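Local coordinates for protein branched-chain alpha-ketoacid decarboxylase (Lactococcus lactis, PDB 2VBF) that probably decarboxylates branched-chain and aromatic alpha-keto acids to aldehydes, using thiamine diphosphate and a magnesium ion as cofactors, at residues A[115-120]-A[171-176]; A[153-158]-A[181-186]. One frame throughout, in Å; residues are numbered along the deposited sequence.

Overall arrangement
Both contacts belong to the parallel sheet of one alpha/beta fold, in which strand 116-122 lies beside strand 183-188 and the latter beside strand 156-159, the outermost strand of that side within the chain. Contact 1 packs helix 165-179 against a face of the sheet; contact 2 joins the two strands which that helix connects. Their centres are about 5 Å apart, and probable hydrogen bonds between Val-120 N and Ile-185 O and between Glu-118 O and Ile-185 N knit the neighbouring strands together. Both are buried, though Ala-155 and Arg-157 of contact 2 remain partly exposed. Their chemistry differs: contact 1 is apolar side-chain packing, whereas contact 2 rests mainly on backbone hydrogen bonds.

Contact 1. Residues A[115-120]-A[171-176]; sequences PVVEIV and RVLSQL
In an alpha/beta fold helices cover the faces of a parallel sheet, and this contact is part of such a layer: Leu-173 and Leu-176 of helix 165-179 reach across to Val-117 of strand 116-122, which belongs to the N-terminal thiamine diphosphate-binding family region, and to Pro-115 just before it. The two axes approach to 9.7 Å, and their directions differ by 154°, so the helix runs roughly back against the strand, as the connecting helices of such folds do. The side chains that meet are all apolar, which suits a place between sheet and helix where every touching residue is buried.

Leu-176 gives most of the helix's side of the contact. Its CG is anti to the backbone N (chi1 180°), which carries the branch outward from the helix to the strand. There Leu-176 CD1 settles over the backbone, 3.6 Å from Pro-115 C, while Leu-176 CG lies 3.9 Å from Pro-115 CB. The compact proline ring gives the leucine a smooth hydrocarbon surface just before the strand begins.

Val-117 points its side chain at the helix. Being branched at CB, it can turn CG2 to the two leucines and still touch Val-183 and Ile-185 of the adjoining strand 183-188. Leu-173 arrives differently: its first bond out of the backbone does not aim at the strand, but its extended end does, and it crosses Val-117 at about a right angle. The CG2 methyl of Val-117 thus meets CD2 of Leu-173 at 3.6 Å and, in a rather close fit for two methyls, CD1 of Leu-176 at 3.5 Å.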
ATOM      1  N   PRO A 115      -7.564 -18.166   1.768  1.00 10.02           N
ATOM      2  CA  PRO A 115      -8.072 -18.108   3.132  1.00 11.92           C
ATOM      3  C   PRO A 115      -7.150 -17.352   4.076  1.00 12.65           C
ATOM      4  O   PRO A 115      -6.420 -17.952   4.879  1.00 12.24           O
ATOM      5  CB  PRO A 115      -8.243 -19.587   3.502  1.00 12.30           C
ATOM      6  CG  PRO A 115      -7.226 -20.274   2.704  1.00 11.90           C
ATOM      7  CD  PRO A 115      -7.091 -19.513   1.409  1.00 12.35           C
ATOM      8  N   VAL A 116      -7.223 -16.021   3.989  1.00 10.19           N
ATOM      9  CA  VAL A 116      -6.412 -15.132   4.822  1.00 10.95           C
ATOM     10  C   VAL A 116      -7.299 -14.402   5.831  1.00 10.62           C
ATOM     11  O   VAL A 116      -8.306 -13.791   5.462  1.00 11.23           O
ATOM     12  CB  VAL A 116      -5.657 -14.089   3.956  1.00 10.83           C
ATOM     13  CG1 VAL A 116      -4.855 -13.122   4.822  1.00 10.65           C
ATOM     14  CG2 VAL A 116      -4.760 -14.792   2.928  1.00 11.48           C
ATOM     15  N   VAL A 117      -6.909 -14.461   7.102  1.00 10.84           N
ATOM     16  CA  VAL A 117      -7.524 -13.660   8.160  1.00 10.55           C
ATOM     17  C   VAL A 117      -6.705 -12.384   8.398  1.00 12.22           C
ATOM     18  O   VAL A 117      -5.521 -12.458   8.727  1.00 12.56           O
ATOM     19  CB  VAL A 117      -7.562 -14.443   9.501  1.00 11.81           C
ATOM     20  CG1 VAL A 117      -8.344 -13.664  10.542  1.00 11.85           C
ATOM     21  CG2 VAL A 117      -8.147 -15.852   9.270  1.00 12.58           C
ATOM     22  N   GLU A 118      -7.325 -11.223   8.242  1.00 12.76           N
ATOM     23  CA  GLU A 118      -6.717  -9.989   8.721  1.00 11.04           C
ATOM     24  C   GLU A 118      -7.305  -9.619  10.066  1.00  9.95           C
ATOM     25  O   GLU A 118      -8.510  -9.534  10.205  1.00  9.43           O
ATOM     26  CB  GLU A 118      -6.880  -8.837   7.747  1.00 11.38           C
ATOM     27  CG  GLU A 118      -6.178  -7.573   8.269  1.00 11.14           C
ATOM     28  CD  GLU A 118      -6.112  -6.452   7.254  1.00 12.45           C
ATOM     29  OE1 GLU A 118      -6.655  -6.606   6.129  1.00 12.74           O
ATOM     30  OE2 GLU A 118      -5.510  -5.417   7.613  1.00 10.63           O
ATOM     31  N   ILE A 119      -6.431  -9.409  11.047  1.00  9.36           N
ATOM     32  CA  ILE A 119      -6.819  -8.951  12.373  1.00 10.61           C
ATOM     33  C   ILE A 119      -6.370  -7.503  12.469  1.00 10.34           C
ATOM     34  O   ILE A 119      -5.201  -7.203  12.220  1.00 11.34           O
ATOM     35  CB  ILE A 119      -6.127  -9.759  13.489  1.00 11.75           C
ATOM     36  CG1 ILE A 119      -6.456 -11.256  13.372  1.00 11.86           C
ATOM     37  CG2 ILE A 119      -6.494  -9.192  14.873  1.00 11.35           C
ATOM     38  CD1 ILE A 119      -5.529 -12.161  14.170  1.00 14.71           C
ATOM     39  N   VAL A 120      -7.295  -6.604  12.794  1.00 11.31           N
ATOM     40  CA  VAL A 120      -7.002  -5.183  12.881  1.00 11.42           C
ATOM     41  C   VAL A 120      -7.166  -4.734  14.333  1.00 11.28           C
ATOM     42  O   VAL A 120      -8.261  -4.815  14.885  1.00 12.43           O
ATOM     43  CB  VAL A 120      -7.954  -4.369  11.990  1.00 12.52           C
ATOM     44  CG1 VAL A 120      -7.552  -2.885  12.005  1.00 13.31           C
ATOM     45  CG2 VAL A 120      -7.973  -4.930  10.580  1.00 11.90           C
ATOM     46  N   ARG A 171     -17.781 -17.447  13.977  1.00 15.15           N
ATOM     47  CA  ARG A 171     -18.605 -17.162  12.812  1.00 16.01           C
ATOM     48  C   ARG A 171     -17.724 -16.827  11.618  1.00 15.62           C
ATOM     49  O   ARG A 171     -17.886 -17.397  10.548  1.00 16.04           O
ATOM     50  CB  ARG A 171     -19.556 -16.002  13.067  1.00 15.17           C
ATOM     51  CG  ARG A 171     -20.426 -15.647  11.836  1.00 15.07           C
ATOM     52  CD  ARG A 171     -21.370 -14.502  12.096  1.00 16.11           C
ATOM     53  NE  ARG A 171     -20.719 -13.209  12.323  1.00 16.68           N
ATOM     54  CZ  ARG A 171     -20.223 -12.437  11.364  1.00 16.24           C
ATOM     55  NH1 ARG A 171     -20.244 -12.828  10.095  1.00 15.57           N
ATOM     56  NH2 ARG A 171     -19.691 -11.271  11.682  1.00 17.42           N
ATOM     57  N   VAL A 172     -16.792 -15.900  11.806  1.00 15.26           N
ATOM     58  CA  VAL A 172     -15.992 -15.446  10.662  1.00 14.85           C
ATOM     59  C   VAL A 172     -14.996 -16.525  10.213  1.00 14.03           C
ATOM     60  O   VAL A 172     -14.815 -16.717   9.015  1.00 15.49           O
ATOM     61  CB  VAL A 172     -15.305 -14.073  10.928  1.00 14.82           C
ATOM     62  CG1 VAL A 172     -16.332 -13.028  11.397  1.00 13.78           C
ATOM     63  CG2 VAL A 172     -14.163 -14.210  11.935  1.00 18.33           C
ATOM     64  N   LEU A 173     -14.383 -17.254  11.147  1.00 14.51           N
ATOM     65  CA  LEU A 173     -13.448 -18.310  10.782  1.00 14.91           C
ATOM     66  C   LEU A 173     -14.159 -19.521  10.183  1.00 14.66           C
ATOM     67  O   LEU A 173     -13.597 -20.225   9.352  1.00 14.94           O
ATOM     68  CB  LEU A 173     -12.573 -18.717  11.973  1.00 14.34           C
ATOM     69  CG  LEU A 173     -11.676 -17.612  12.540  1.00 15.48           C
ATOM     70  CD1 LEU A 173     -10.857 -18.120  13.710  1.00 14.63           C
ATOM     71  CD2 LEU A 173     -10.747 -17.038  11.474  1.00 13.94           C
ATOM     72  N   SER A 174     -15.396 -19.768  10.619  1.00 16.59           N
ATOM     73  CA  SER A 174     -16.222 -20.793   9.981  1.00 17.13           C
ATOM     74  C   SER A 174     -16.499 -20.402   8.527  1.00 16.18           C
ATOM     75  O   SER A 174     -16.454 -21.261   7.639  1.00 17.02           O
ATOM     76  CB  SER A 174     -17.527 -21.003  10.755  1.00 18.75           C
ATOM     77  OG  SER A 174     -17.264 -21.647  11.993  1.00 20.44           O
ATOM     78  N   GLN A 175     -16.743 -19.113   8.281  1.00 17.20           N
ATOM     79  CA  GLN A 175     -16.896 -18.606   6.908  1.00 17.15           C
ATOM     80  C   GLN A 175     -15.591 -18.745   6.118  1.00 16.59           C
ATOM     81  O   GLN A 175     -15.614 -19.082   4.937  1.00 16.54           O
ATOM     82  CB  GLN A 175     -17.394 -17.164   6.885  1.00 20.31           C
ATOM     83  CG  GLN A 175     -18.010 -16.729   5.558  1.00 22.56           C
ATOM     84  CD  GLN A 175     -19.336 -17.420   5.222  1.00 28.03           C
ATOM     85  OE1 GLN A 175     -19.875 -18.234   6.009  1.00 35.42           O
ATOM     86  NE2 GLN A 175     -19.888 -17.078   4.074  1.00 28.32           N
ATOM     87  N   LEU A 176     -14.446 -18.509   6.762  1.00 14.67           N
ATOM     88  CA  LEU A 176     -13.160 -18.772   6.105  1.00 15.09           C
ATOM     89  C   LEU A 176     -13.075 -20.234   5.654  1.00 15.49           C
ATOM     90  O   LEU A 176     -12.708 -20.528   4.520  1.00 16.05           O
ATOM     91  CB  LEU A 176     -11.991 -18.406   7.015  1.00 15.72           C
ATOM     92  CG  LEU A 176     -10.609 -18.657   6.403  1.00 15.89           C
ATOM     93  CD1 LEU A 176      -9.700 -17.462   6.611  1.00 18.78           C
ATOM     94  CD2 LEU A 176      -9.976 -19.933   6.934  1.00 20.08           C
TER

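Contact 2. Residues A[153-158]-A[181-186]; sequences VTAART and KPVYIN
Thr-154 has chi1 51°, measured to OG1, which leaves CG2 anti to the carbonyl carbon and lays that methyl 3.8 Å from CB of Tyr-184, whose CG is anti to the backbone N (chi1 173°). The same tyrosine torsion brings the ring near Arg-157, whose CB approaches it obliquely, 3.9 Å from Tyr-184 CD2. Beyond CB, the Arg-157 chain folds back and holds the Thr-154 hydroxyl with two nitrogens of one side. NE donates to OG1 at 3.0 Å and NH2 also reaches OG1, both with the oxygen in the guanidinium plane, and a weak bond runs from NH2 to Thr-154 O. Threonine suits this place because the methyl packs while the hydroxyl accepts from Arg-157 and donates to His-150 O. The phenol of Tyr-184 extends further, to Glu-99.

Backbone bonds fasten the segments together. Ala-155 N meets Pro-182 O at 2.8 Å, almost in line with the C=O; proline has no N-H to give, but its carbonyl serves fully. Tyr-184 N then reaches Ala-156 O weakly, whereas Tyr-184 O accepts Thr-158 N at 3.0 Å. A short, straight bond from Asn-186 N to Thr-158 O, 2.8 Å long at 171°, follows. Ala-156 N, although buried, has no partner in the model.

On the face away from Arg-157 and Tyr-184, Thr-158 CG2 lies 4.1 Å from Ile-185 CG1, and both residues touch Val-172 of helix 165-179. Thr-158 OG1 bonds to Glu-168 of that helix. Two adjacent parallel strands linked through a helix packed on one face of the sheet form the classic beta-alpha-beta crossover, here strand 156-159, helix 165-179 and strand 183-188.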
ATOM      1  N   VAL A 153     -14.320  -6.981  -0.388  1.00 10.36           N
ATOM      2  CA  VAL A 153     -13.144  -7.823  -0.492  1.00 10.21           C
ATOM      3  C   VAL A 153     -12.994  -8.778   0.712  1.00  9.95           C
ATOM      4  O   VAL A 153     -11.918  -9.322   0.971  1.00 10.78           O
ATOM      5  CB  VAL A 153     -11.858  -6.951  -0.695  1.00 10.09           C
ATOM      6  CG1 VAL A 153     -11.926  -6.212  -2.024  1.00 10.99           C
ATOM      7  CG2 VAL A 153     -11.660  -5.971   0.471  1.00 10.65           C
ATOM      8  N   THR A 154     -14.091  -9.007   1.432  1.00 10.14           N
ATOM      9  CA  THR A 154     -14.091  -9.978   2.517  1.00 10.81           C
ATOM     10  C   THR A 154     -15.369 -10.820   2.493  1.00 11.05           C
ATOM     11  O   THR A 154     -16.434 -10.336   2.139  1.00 12.23           O
ATOM     12  CB  THR A 154     -13.983  -9.272   3.905  1.00 10.05           C
ATOM     13  OG1 THR A 154     -14.974  -8.242   3.995  1.00 10.90           O
ATOM     14  CG2 THR A 154     -12.569  -8.656   4.148  1.00  8.44           C
ATOM     15  N   ALA A 155     -15.245 -12.100   2.837  1.00 10.87           N
ATOM     16  CA  ALA A 155     -16.409 -12.983   2.931  1.00 12.19           C
ATOM     17  C   ALA A 155     -17.199 -12.730   4.208  1.00 12.71           C
ATOM     18  O   ALA A 155     -18.410 -12.985   4.266  1.00 12.88           O
ATOM     19  CB  ALA A 155     -15.975 -14.412   2.885  1.00 12.01           C
ATOM     20  N   ALA A 156     -16.501 -12.280   5.244  1.00 11.93           N
ATOM     21  CA  ALA A 156     -17.122 -11.969   6.518  1.00 12.34           C
ATOM     22  C   ALA A 156     -16.238 -10.993   7.274  1.00 12.42           C
ATOM     23  O   ALA A 156     -15.023 -10.948   7.060  1.00 11.78           O
ATOM     24  CB  ALA A 156     -17.313 -13.251   7.339  1.00 12.36           C
ATOM     25  N   ARG A 157     -16.855 -10.227   8.165  1.00 11.79           N
ATOM     26  CA  ARG A 157     -16.148  -9.225   8.950  1.00 12.50           C
ATOM     27  C   ARG A 157     -16.830  -9.014  10.288  1.00 12.52           C
ATOM     28  O   ARG A 157     -18.051  -9.165  10.387  1.00 11.66           O
ATOM     29  CB  ARG A 157     -16.072  -7.914   8.172  1.00 13.70           C
ATOM     30  CG  ARG A 157     -17.389  -7.192   7.968  1.00 15.23           C
ATOM     31  CD  ARG A 157     -17.383  -6.393   6.676  1.00 15.58           C
ATOM     32  NE  ARG A 157     -17.300  -7.313   5.565  1.00 16.60           N
ATOM     33  CZ  ARG A 157     -18.323  -8.015   5.078  1.00 16.33           C
ATOM     34  NH1 ARG A 157     -19.560  -7.879   5.549  1.00 16.70           N
ATOM     35  NH2 ARG A 157     -18.107  -8.852   4.081  1.00 17.65           N
ATOM     36  N   THR A 158     -16.048  -8.671  11.310  1.00 12.11           N
ATOM     37  CA  THR A 158     -16.602  -8.448  12.643  1.00 12.94           C
ATOM     38  C   THR A 158     -15.851  -7.380  13.430  1.00 13.29           C
ATOM     39  O   THR A 158     -14.628  -7.270  13.322  1.00 14.36           O
ATOM     40  CB  THR A 158     -16.635  -9.771  13.467  1.00 13.64           C
ATOM     41  OG1 THR A 158     -17.305  -9.561  14.732  1.00 14.73           O
ATOM     42  CG2 THR A 158     -15.229 -10.303  13.725  1.00 13.23           C
ATOM     43  N   LYS A 181     -12.235 -17.763   1.351  1.00 12.97           N
ATOM     44  CA  LYS A 181     -11.997 -16.356   1.013  1.00 13.63           C
ATOM     45  C   LYS A 181     -11.576 -15.598   2.289  1.00 12.57           C
ATOM     46  O   LYS A 181     -11.790 -16.076   3.408  1.00 13.03           O
ATOM     47  CB  LYS A 181     -13.254 -15.713   0.420  1.00 13.95           C
ATOM     48  CG  LYS A 181     -13.653 -16.185  -0.967  1.00 17.65           C
ATOM     49  CD  LYS A 181     -15.033 -15.620  -1.328  1.00 18.43           C
ATOM     50  CE  LYS A 181     -15.277 -15.640  -2.839  1.00 20.25           C
ATOM     51  NZ  LYS A 181     -15.575 -17.027  -3.312  1.00 24.05           N
ATOM     52  N   PRO A 182     -10.934 -14.425   2.123  1.00 11.48           N
ATOM     53  CA  PRO A 182     -10.465 -13.693   3.304  1.00 10.97           C
ATOM     54  C   PRO A 182     -11.579 -13.214   4.231  1.00 10.37           C
ATOM     55  O   PRO A 182     -12.693 -12.918   3.798  1.00  9.04           O
ATOM     56  CB  PRO A 182      -9.672 -12.509   2.729  1.00 11.74           C
ATOM     57  CG  PRO A 182      -9.988 -12.466   1.299  1.00 13.46           C
ATOM     58  CD  PRO A 182     -10.557 -13.767   0.868  1.00 11.98           C
ATOM     59  N   VAL A 183     -11.243 -13.138   5.512  1.00 10.80           N
ATOM     60  CA  VAL A 183     -12.130 -12.570   6.506  1.00 10.03           C
ATOM     61  C   VAL A 183     -11.358 -11.571   7.349  1.00 11.31           C
ATOM     62  O   VAL A 183     -10.124 -11.494   7.283  1.00 11.30           O
ATOM     63  CB  VAL A 183     -12.772 -13.649   7.385  1.00 10.56           C
ATOM     64  CG1 VAL A 183     -13.574 -14.610   6.500  1.00 12.68           C
ATOM     65  CG2 VAL A 183     -11.706 -14.391   8.201  1.00 11.36           C
ATOM     66  N   TYR A 184     -12.104 -10.827   8.151  1.00 10.41           N
ATOM     67  CA  TYR A 184     -11.623  -9.600   8.794  1.00 10.86           C
ATOM     68  C   TYR A 184     -12.156  -9.527  10.227  1.00 12.44           C
ATOM     69  O   TYR A 184     -13.356  -9.664  10.455  1.00 11.99           O
ATOM     70  CB  TYR A 184     -12.109  -8.434   7.944  1.00 11.33           C
ATOM     71  CG  TYR A 184     -11.898  -7.015   8.448  1.00 12.25           C
ATOM     72  CD1 TYR A 184     -10.972  -6.175   7.827  1.00 13.01           C
ATOM     73  CD2 TYR A 184     -12.696  -6.466   9.449  1.00 13.99           C
ATOM     74  CE1 TYR A 184     -10.822  -4.847   8.227  1.00 12.38           C
ATOM     75  CE2 TYR A 184     -12.557  -5.139   9.845  1.00 13.39           C
ATOM     76  CZ  TYR A 184     -11.608  -4.340   9.241  1.00 13.00           C
ATOM     77  OH  TYR A 184     -11.465  -3.020   9.615  1.00 14.55           O
ATOM     78  N   ILE A 185     -11.244  -9.299  11.171  1.00 10.89           N
ATOM     79  CA  ILE A 185     -11.549  -9.245  12.599  1.00 11.24           C
ATOM     80  C   ILE A 185     -10.965  -7.966  13.158  1.00 11.45           C
ATOM     81  O   ILE A 185      -9.751  -7.793  13.148  1.00 13.51           O
ATOM     82  CB  ILE A 185     -10.963 -10.467  13.354  1.00 11.36           C
ATOM     83  CG1 ILE A 185     -11.562 -11.773  12.807  1.00 12.72           C
ATOM     84  CG2 ILE A 185     -11.175 -10.331  14.859  1.00 11.82           C
ATOM     85  CD1 ILE A 185     -10.899 -13.043  13.341  1.00 12.75           C
ATOM     86  N   ASN A 186     -11.837  -7.056  13.590  1.00 11.82           N
ATOM     87  CA  ASN A 186     -11.427  -5.823  14.252  1.00 11.90           C
ATOM     88  C   ASN A 186     -11.440  -6.122  15.751  1.00 12.57           C
ATOM     89  O   ASN A 186     -12.476  -6.489  16.307  1.00 12.92           O
ATOM     90  CB  ASN A 186     -12.334  -4.652  13.830  1.00 13.24           C
ATOM     91  CG  ASN A 186     -12.092  -3.373  14.619  1.00 14.17           C
ATOM     92  OD1 ASN A 186     -12.024  -2.266  14.047  1.00 20.37           O
ATOM     93  ND2 ASN A 186     -12.011  -3.498  15.926  1.00 10.87           N
TER